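Local atomic coordinates of ATP12 ATPase (Paracoccus denitrificans, PDB entry 2R31), a protein that probably acts as an ATP12-type chaperone in the assembly of the F1 part of ATP synthase. Residues Asp87-Met92 with Phe164-Leu169; Ala156-Leu161 with Leu181-Ile186; Thr174-Leu179 with Ala225-Ser230. One frame throughout, in Å; residues are numbered along the deposited sequence. Where two conformers were deposited one is given.

Contact 1: Asp87-Met92 with Phe164-Leu169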
loop_
_atom_site.group_PDB
_atom_site.type_symbol
_atom_site.label_atom_id
_atom_site.label_comp_id
_atom_site.label_asym_id
_atom_site.label_seq_id
_atom_site.Cartn_x
_atom_site.Cartn_y
_atom_site.Cartn_z
ATOM N N ASP A 87 -1.748 -0.525 16.617
ATOM C CA ASP A 87 -1.695 -1.900 17.059
ATOM C C ASP A 87 -2.734 -2.737 16.343
ATOM O O ASP A 87 -2.476 -3.896 15.923
ATOM C CB ASP A 87 -1.845 -1.993 18.562
ATOM C CG ASP A 87 -0.823 -1.278 19.351
ATOM O OD1 ASP A 87 0.361 -1.266 18.905
ATOM O OD2 ASP A 87 -1.130 -0.769 20.448
ATOM N N ALA A 88 -3.951 -2.225 16.198
ATOM C CA ALA A 88 -4.993 -2.911 15.497
ATOM C C ALA A 88 -4.690 -3.108 14.007
ATOM O O ALA A 88 -4.891 -4.161 13.456
ATOM C CB ALA A 88 -6.347 -2.207 15.645
ATOM N N VAL A 89 -4.213 -2.016 13.372
ATOM C CA VAL A 89 -3.918 -2.091 11.935
ATOM C C VAL A 89 -2.780 -3.079 11.685
ATOM O O VAL A 89 -2.830 -3.874 10.738
ATOM C CB VAL A 89 -3.589 -0.686 11.378
ATOM C CG1 VAL A 89 -3.138 -0.775 9.912
ATOM C CG2 VAL A 89 -4.807 0.239 11.451
ATOM N N ALA A 90 -1.754 -3.037 12.538
ATOM C CA ALA A 90 -0.640 -3.969 12.376
ATOM C C ALA A 90 -1.108 -5.419 12.496
ATOM O O ALA A 90 -0.669 -6.299 11.732
ATOM C CB ALA A 90 0.457 -3.671 13.375
ATOM N N ALA A 91 -1.982 -5.709 13.457
ATOM C CA ALA A 91 -2.468 -7.089 13.630
ATOM C C ALA A 91 -3.291 -7.501 12.417
ATOM O O ALA A 91 -3.176 -8.620 11.909
ATOM C CB ALA A 91 -3.272 -7.181 14.889
ATOM N N MET A 92 -4.138 -6.585 11.921
ATOM C CA MET A 92 -4.984 -6.883 10.782
ATOM C C MET A 92 -4.155 -7.194 9.537
ATOM O O MET A 92 -4.435 -8.154 8.798
ATOM C CB MET A 92 -5.932 -5.677 10.572
ATOM C CG MET A 92 -6.878 -5.804 9.394
ATOM S SD MET A 92 -6.200 -5.383 7.807
ATOM C CE MET A 92 -6.000 -3.641 8.000
ATOM N N PHE A 164 4.108 5.611 9.463
ATOM C CA PHE A 164 3.939 5.989 8.078
ATOM C C PHE A 164 4.291 4.812 7.163
ATOM O O PHE A 164 3.649 4.643 6.108
ATOM C CB PHE A 164 4.781 7.237 7.744
ATOM C CG PHE A 164 4.124 8.552 8.130
ATOM C CD1 PHE A 164 3.768 8.835 9.444
ATOM C CD2 PHE A 164 3.825 9.490 7.174
ATOM C CE1 PHE A 164 3.157 10.012 9.786
ATOM C CE2 PHE A 164 3.214 10.678 7.488
ATOM C CZ PHE A 164 2.872 10.931 8.795
ATOM N N GLY A 165 5.231 3.976 7.552
ATOM C CA GLY A 165 5.539 2.787 6.794
ATOM C C GLY A 165 4.389 1.782 6.797
ATOM O O GLY A 165 4.089 1.166 5.766
ATOM N N LEU A 166 3.733 1.623 7.948
ATOM C CA LEU A 166 2.565 0.758 8.020
ATOM C C LEU A 166 1.440 1.263 7.121
ATOM O O LEU A 166 0.731 0.492 6.481
ATOM C CB LEU A 166 2.094 0.673 9.497
ATOM C CG LEU A 166 1.003 -0.357 9.768
ATOM C CD1 LEU A 166 1.489 -1.774 9.553
ATOM C CD2 LEU A 166 0.448 -0.208 11.189
ATOM N N THR A 167 1.288 2.601 7.085
ATOM C CA THR A 167 0.295 3.231 6.208
ATOM C C THR A 167 0.580 2.865 4.755
ATOM O O THR A 167 -0.332 2.498 4.023
ATOM C CB THR A 167 0.291 4.743 6.410
ATOM O OG1 THR A 167 -0.033 5.040 7.780
ATOM C CG2 THR A 167 -0.759 5.401 5.523
ATOM N N ALA A 168 1.835 2.976 4.341
ATOM C CA ALA A 168 2.227 2.625 2.977
ATOM C C ALA A 168 1.957 1.132 2.686
ATOM O O ALA A 168 1.475 0.759 1.624
ATOM C CB ALA A 168 3.689 2.917 2.740
ATOM N N LEU A 169 2.306 0.255 3.645
ATOM C CA LEU A 169 2.101 -1.180 3.456
ATOM C C LEU A 169 0.646 -1.504 3.194
ATOM O O LEU A 169 0.324 -2.438 2.446
ATOM C CB LEU A 169 2.632 -1.955 4.668
ATOM C CG LEU A 169 2.448 -3.455 4.595
ATOM C CD1 LEU A 169 3.261 -4.068 3.456
ATOM C CD2 LEU A 169 2.798 -4.135 5.912
#

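Contact 2: Ala156-Leu161 with Leu181-Ile186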
loop_
_atom_site.group_PDB
_atom_site.type_symbol
_atom_site.label_atom_id
_atom_site.label_comp_id
_atom_site.label_asym_id
_atom_site.label_seq_id
_atom_site.Cartn_x
_atom_site.Cartn_y
_atom_site.Cartn_z
ATOM N N ALA A 156 5.099 -10.128 13.695
ATOM C CA ALA A 156 6.204 -9.343 14.236
ATOM C C ALA A 156 6.815 -8.465 13.161
ATOM O O ALA A 156 7.209 -7.317 13.448
ATOM C CB ALA A 156 7.253 -10.271 14.857
ATOM N N GLU A 157 6.930 -8.957 11.952
ATOM C CA GLU A 157 7.480 -8.188 10.856
ATOM C C GLU A 157 6.658 -6.936 10.634
ATOM O O GLU A 157 7.188 -5.818 10.512
ATOM C CB GLU A 157 7.554 -9.051 9.586
ATOM C CG GLU A 157 8.223 -8.335 8.448
ATOM C CD GLU A 157 9.730 -8.205 8.589
ATOM O OE1 GLU A 157 10.344 -8.890 9.400
ATOM O OE2 GLU A 157 10.304 -7.366 7.837
ATOM N N VAL A 158 5.341 -7.065 10.569
ATOM C CA VAL A 158 4.460 -5.908 10.351
ATOM C C VAL A 158 4.521 -4.929 11.526
ATOM O O VAL A 158 4.565 -3.714 11.353
ATOM C CB VAL A 158 3.030 -6.371 10.046
ATOM C CG1 VAL A 158 2.095 -5.190 9.945
ATOM C CG2 VAL A 158 2.990 -7.187 8.762
ATOM N N ALA A 159 4.515 -5.471 12.743
ATOM C CA ALA A 159 4.508 -4.610 13.953
ATOM C C ALA A 159 5.799 -3.894 14.130
ATOM O O ALA A 159 5.836 -2.912 14.908
ATOM C CB ALA A 159 4.172 -5.486 15.165
ATOM N N SER A 160 6.864 -4.269 13.448
ATOM C CA SER A 160 8.144 -3.600 13.534
ATOM C C SER A 160 8.191 -2.305 12.719
ATOM O O SER A 160 9.207 -1.581 12.817
ATOM C CB SER A 160 9.282 -4.543 13.044
ATOM O OG SER A 160 9.346 -4.669 11.625
ATOM N N LEU A 161 7.196 -2.039 11.895
ATOM C CA LEU A 161 7.201 -0.856 11.029
ATOM C C LEU A 161 6.895 0.394 11.833
ATOM O O LEU A 161 6.227 0.365 12.843
ATOM C CB LEU A 161 6.151 -1.029 9.947
ATOM C CG LEU A 161 6.465 -2.179 8.982
ATOM C CD1 LEU A 161 5.297 -2.363 8.015
ATOM C CD2 LEU A 161 7.733 -1.935 8.232
ATOM N N LEU A 181 3.126 -10.344 -0.917
ATOM C CA LEU A 181 3.408 -9.365 -1.956
ATOM C C LEU A 181 3.629 -7.989 -1.399
ATOM O O LEU A 181 4.491 -7.224 -1.886
ATOM C CB LEU A 181 2.288 -9.318 -3.002
ATOM C CG LEU A 181 2.097 -10.582 -3.857
ATOM C CD1 LEU A 181 0.929 -10.374 -4.805
ATOM C CD2 LEU A 181 3.353 -10.947 -4.617
ATOM N N GLY A 182 2.885 -7.582 -0.359
ATOM C CA GLY A 182 3.117 -6.275 0.217
ATOM C C GLY A 182 4.496 -6.148 0.873
ATOM O O GLY A 182 5.204 -5.153 0.678
ATOM N N LEU A 183 4.859 -7.167 1.665
ATOM C CA LEU A 183 6.182 -7.165 2.280
ATOM C C LEU A 183 7.286 -7.201 1.222
ATOM O O LEU A 183 8.322 -6.562 1.384
ATOM C CB LEU A 183 6.355 -8.323 3.268
ATOM C CG LEU A 183 5.482 -8.225 4.522
ATOM C CD1 LEU A 183 5.635 -9.482 5.346
ATOM C CD2 LEU A 183 5.788 -7.011 5.342
ATOM N N ALA A 184 7.079 -7.952 0.130
ATOM C CA ALA A 184 8.106 -8.020 -0.906
ATOM C C ALA A 184 8.328 -6.675 -1.545
ATOM O O ALA A 184 9.472 -6.362 -1.938
ATOM C CB ALA A 184 7.718 -9.073 -1.933
ATOM N N VAL A 185 7.303 -5.832 -1.657
ATOM C CA VAL A 185 7.485 -4.486 -2.194
ATOM C C VAL A 185 8.278 -3.652 -1.186
ATOM O O VAL A 185 9.293 -3.028 -1.518
ATOM C CB VAL A 185 6.156 -3.832 -2.573
ATOM C CG1 VAL A 185 6.392 -2.358 -2.940
ATOM C CG2 VAL A 185 5.493 -4.586 -3.702
ATOM N N ILE A 186 7.826 -3.568 0.072
ATOM C CA ILE A 186 8.495 -2.657 1.001
ATOM C C ILE A 186 9.909 -3.128 1.340
ATOM O O ILE A 186 10.759 -2.299 1.688
ATOM C CB ILE A 186 7.651 -2.383 2.266
ATOM C CG1 ILE A 186 7.444 -3.567 3.157
ATOM C CG2 ILE A 186 6.328 -1.703 1.882
ATOM C CD1 ILE A 186 7.093 -3.221 4.603
#

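Contact 3: Thr174-Leu179 with Ala225-Ser230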
loop_
_atom_site.group_PDB
_atom_site.type_symbol
_atom_site.label_atom_id
_atom_site.label_comp_id
_atom_site.label_asym_id
_atom_site.label_seq_id
_atom_site.Cartn_x
_atom_site.Cartn_y
_atom_site.Cartn_z
ATOM N N THR A 174 -3.720 -5.088 1.066
ATOM C CA THR A 174 -5.162 -5.308 0.936
ATOM C C THR A 174 -5.634 -5.331 -0.480
ATOM O O THR A 174 -6.603 -6.076 -0.803
ATOM C CB THR A 174 -5.973 -4.289 1.778
ATOM O OG1 THR A 174 -5.686 -2.989 1.262
ATOM C CG2 THR A 174 -5.605 -4.334 3.237
ATOM N N LEU A 175 -5.058 -4.555 -1.379
ATOM C CA LEU A 175 -5.598 -4.525 -2.732
ATOM C C LEU A 175 -5.286 -5.838 -3.448
ATOM O O LEU A 175 -6.224 -6.472 -3.989
ATOM C CB LEU A 175 -5.195 -3.228 -3.443
ATOM C CG LEU A 175 -5.503 -1.918 -2.681
ATOM C CD1 LEU A 175 -5.029 -0.720 -3.489
ATOM C CD2 LEU A 175 -6.971 -1.774 -2.295
ATOM N N PRO A 176 -4.052 -6.396 -3.466
ATOM C CA PRO A 176 -3.873 -7.707 -4.042
ATOM C C PRO A 176 -4.324 -8.853 -3.157
ATOM O O PRO A 176 -4.489 -9.989 -3.606
ATOM C CB PRO A 176 -2.365 -7.744 -4.286
ATOM C CG PRO A 176 -1.742 -6.887 -3.210
ATOM C CD PRO A 176 -2.776 -5.738 -3.119
ATOM N N GLY A 177 -4.498 -8.580 -1.860
ATOM C CA GLY A 177 -4.863 -9.622 -0.906
ATOM C C GLY A 177 -3.732 -10.531 -0.478
ATOM O O GLY A 177 -3.955 -11.736 -0.245
ATOM N N SER A 178 -2.543 -9.996 -0.334
ATOM C CA SER A 178 -1.365 -10.777 -0.016
ATOM C C SER A 178 -0.429 -9.989 0.898
ATOM O O SER A 178 0.094 -8.942 0.511
ATOM C CB SER A 178 -0.598 -11.150 -1.285
ATOM O OG SER A 178 0.601 -11.826 -0.995
ATOM N N LEU A 179 -0.181 -10.542 2.104
ATOM C CA LEU A 179 0.891 -9.969 2.920
ATOM C C LEU A 179 2.238 -10.181 2.280
ATOM O O LEU A 179 3.089 -9.281 2.357
ATOM C CB LEU A 179 0.843 -10.600 4.340
ATOM C CG LEU A 179 1.915 -10.055 5.275
ATOM C CD1 LEU A 179 1.812 -8.577 5.492
ATOM C CD2 LEU A 179 1.818 -10.795 6.616
ATOM N N ALA A 225 -2.143 2.008 -10.174
ATOM C CA ALA A 225 -1.725 3.360 -9.813
ATOM C C ALA A 225 -1.798 3.545 -8.305
ATOM O O ALA A 225 -0.931 4.205 -7.722
ATOM C CB ALA A 225 -2.603 4.396 -10.544
ATOM N N ALA A 226 -2.816 2.967 -7.666
ATOM C CA ALA A 226 -2.919 3.028 -6.218
ATOM C C ALA A 226 -1.724 2.359 -5.556
ATOM O O ALA A 226 -1.170 2.851 -4.548
ATOM C CB ALA A 226 -4.219 2.392 -5.734
ATOM N N MET A 227 -1.309 1.215 -6.073
ATOM C CA MET A 227 -0.160 0.498 -5.501
ATOM C C MET A 227 1.117 1.303 -5.738
ATOM O O MET A 227 1.987 1.364 -4.848
ATOM C CB MET A 227 -0.076 -0.914 -6.058
ATOM C CG MET A 227 -1.223 -1.807 -5.603
ATOM S SD MET A 227 -1.267 -3.422 -6.398
ATOM C CE MET A 227 0.211 -4.215 -5.734
ATOM N N ARG A 228 1.272 1.954 -6.904
ATOM C CA ARG A 228 2.407 2.840 -7.137
ATOM C C ARG A 228 2.425 3.983 -6.134
ATOM O O ARG A 228 3.481 4.412 -5.660
ATOM C CB ARG A 228 2.421 3.402 -8.571
ATOM C CG ARG A 228 2.746 2.387 -9.684
ATOM C CD ARG A 228 2.824 3.129 -11.026
ATOM N NE ARG A 228 2.735 2.299 -12.205
ATOM C CZ ARG A 228 3.786 1.699 -12.762
ATOM N NH1 ARG A 228 4.935 1.924 -12.102
ATOM N NH2 ARG A 228 3.769 0.918 -13.846
ATOM N N ASP A 229 1.250 4.523 -5.805
ATOM C CA ASP A 229 1.176 5.621 -4.816
ATOM C C ASP A 229 1.615 5.136 -3.442
ATOM O O ASP A 229 2.332 5.846 -2.744
ATOM C CB ASP A 229 -0.223 6.193 -4.796
ATOM C CG ASP A 229 -0.576 7.135 -5.949
ATOM O OD1 ASP A 229 0.357 7.698 -6.579
ATOM O OD2 ASP A 229 -1.802 7.307 -6.205
ATOM N N SER A 230 1.203 3.925 -3.039
ATOM C CA SER A 230 1.654 3.410 -1.753
ATOM C C SER A 230 3.136 3.144 -1.704
ATOM O O SER A 230 3.810 3.434 -0.709
ATOM C CB SER A 230 0.853 2.132 -1.410
ATOM O OG SER A 230 -0.492 2.369 -1.152
#

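Contact 1: Asp87-Met92 with Phe164-Leu169
L166 meets V89 and A90 over the one flat group of this interface, the peptide plane that joins those two residues. Its CD2 methyl stands almost squarely above one face of the plane, 3.8 Å from the backbone N of A90, while the other face is turned in toward the axis of its own helix. The side chains beside the plane complete the seat for the methyl. CG1 of V89 comes within 3.8 Å of L166 CD2, with the two branched chains passing at a slant, and CB of A90 lies 4.1 Å from the same CD2. The other methyl, L166 CD1, lies farther along, 4.2 Å from the CA of A90. This fork is delivered by the extended start of the leucine chain, whose CG is anti to the backbone N (chi1 -171°).

Two helices, 86-95 and 163-174, thus pack through one leucine in the helical part of the chaperone, and the small A90 allows a close approach: its CA is 7.2 Å from the CA of L166. V158 of helix 148-159 touches both A90 and L166, and V82 of helix 70-82 also touches L166, making the leucine a meeting point of four helices. Cutting L166 back to an alanine is likely to open a gap over the V89-A90 peptide and take away the methyl that V89 CG1 packs on. The side-chain contacts between V89, A90 and L166 are apolar. Polar groups nearby are served within helix 163-174 and the residues just before it: the T167 hydroxyl bonds to the carbonyl O of P163, and the N of G165 to OD1 of D162.

Contact 2: Ala156-Leu161 with Leu181-Ile186
L161 and I186 form the tighter, buried half of this contact. They reach for each other tip to tip, and the CD1 methyl of I186 faces the two methyls of the leucine almost evenly, 3.9 Å from L161 CD2 and 4.0 Å from L161 CD1. A chi1 of 66° sets I186 CG1 between its backbone N and carbonyl carbon, from where the chain reaches L161. W234 of helix 214-236 touches both residues.

The other half is looser. L183 straddles the CG of E157 at an oblique angle, with L183 CD2 4.2 Å from that carbon, and V158 CG2 stands 4.4 Å from L183 CD2. Helices 148-159 and 179-186 come together here, with helix 163-174, which links them in the chain, supplying L166 against V158, L169 against L161 and L172 against I186.

Toward solvent the apolar layer gives way to charge. With CG against L183, the E157 chain bends at chi2 (74°) and turns its carboxylate aside, where OE2 makes a salt bridge with R187. On the exposed S160, OG donates to the carbonyl O of E157 over 2.7 Å, tilted 25° from the carbonyl plane.

Contact 3: Thr174-Leu179 with Ala225-Ser230
L175 and P176 lie in the turn between helices 163-174 and 179-186, and this connection between two consecutive helices rests against one side of the long helix 214-236. The first shell is wholly apolar. L175 CD1 touches the CB of A226 at 3.9 Å and more loosely approaches CG of M227, 4.5 Å away. Beside it, the M227 methyl CE comes up to the CG corner of the P176 ring, 4.2 Å away. A fold in the methionine chain at chi3 (68°) accounts for that approach. L175 and M227 each have a second modelled conformer, so the distances hold for the one described.

The backbones keep more distance, 7.9 Å between the CA atoms of L175 and M227. Helix 192-199 closes in from the next shell, with S199 on P176 and A195 and H196 on M227, and L172 of helix 163-174 also touches the methionine.

Farther out, the turn is held by main-chain and capping bonds. G177 leaves the helical conformation with a positive phi of 77°, which suits glycine, and its main chain bonds to that of L101. S178 follows as the N-cap of helix 179-186: its OG, anti to the backbone N, accepts the N-H of L181 and is also hydrogen-bonded to OD1 of D100.

Overall arrangement
Following the chain from the N terminus, helix 86-95 comes first, and contact 1 closes the longest loop, returning at helix 163-174. Before that loop is complete, residues 156-161 have already begun contact 2, which closes at 181-186 and so crosses contact 1. Contact 3 opens at 174-179, inside the loop of contact 2, and ends at 225-230 on helix 214-236; it crosses contact 2 but follows contact 1 in series. None nests within another. Contacts 1 and 2 adjoin, their centres about 9 Å apart, whereas contact 3 lies about 13 Å from either. Together they tie helices 86-95, 148-159, 163-174 and 179-186 to the C-terminal helix.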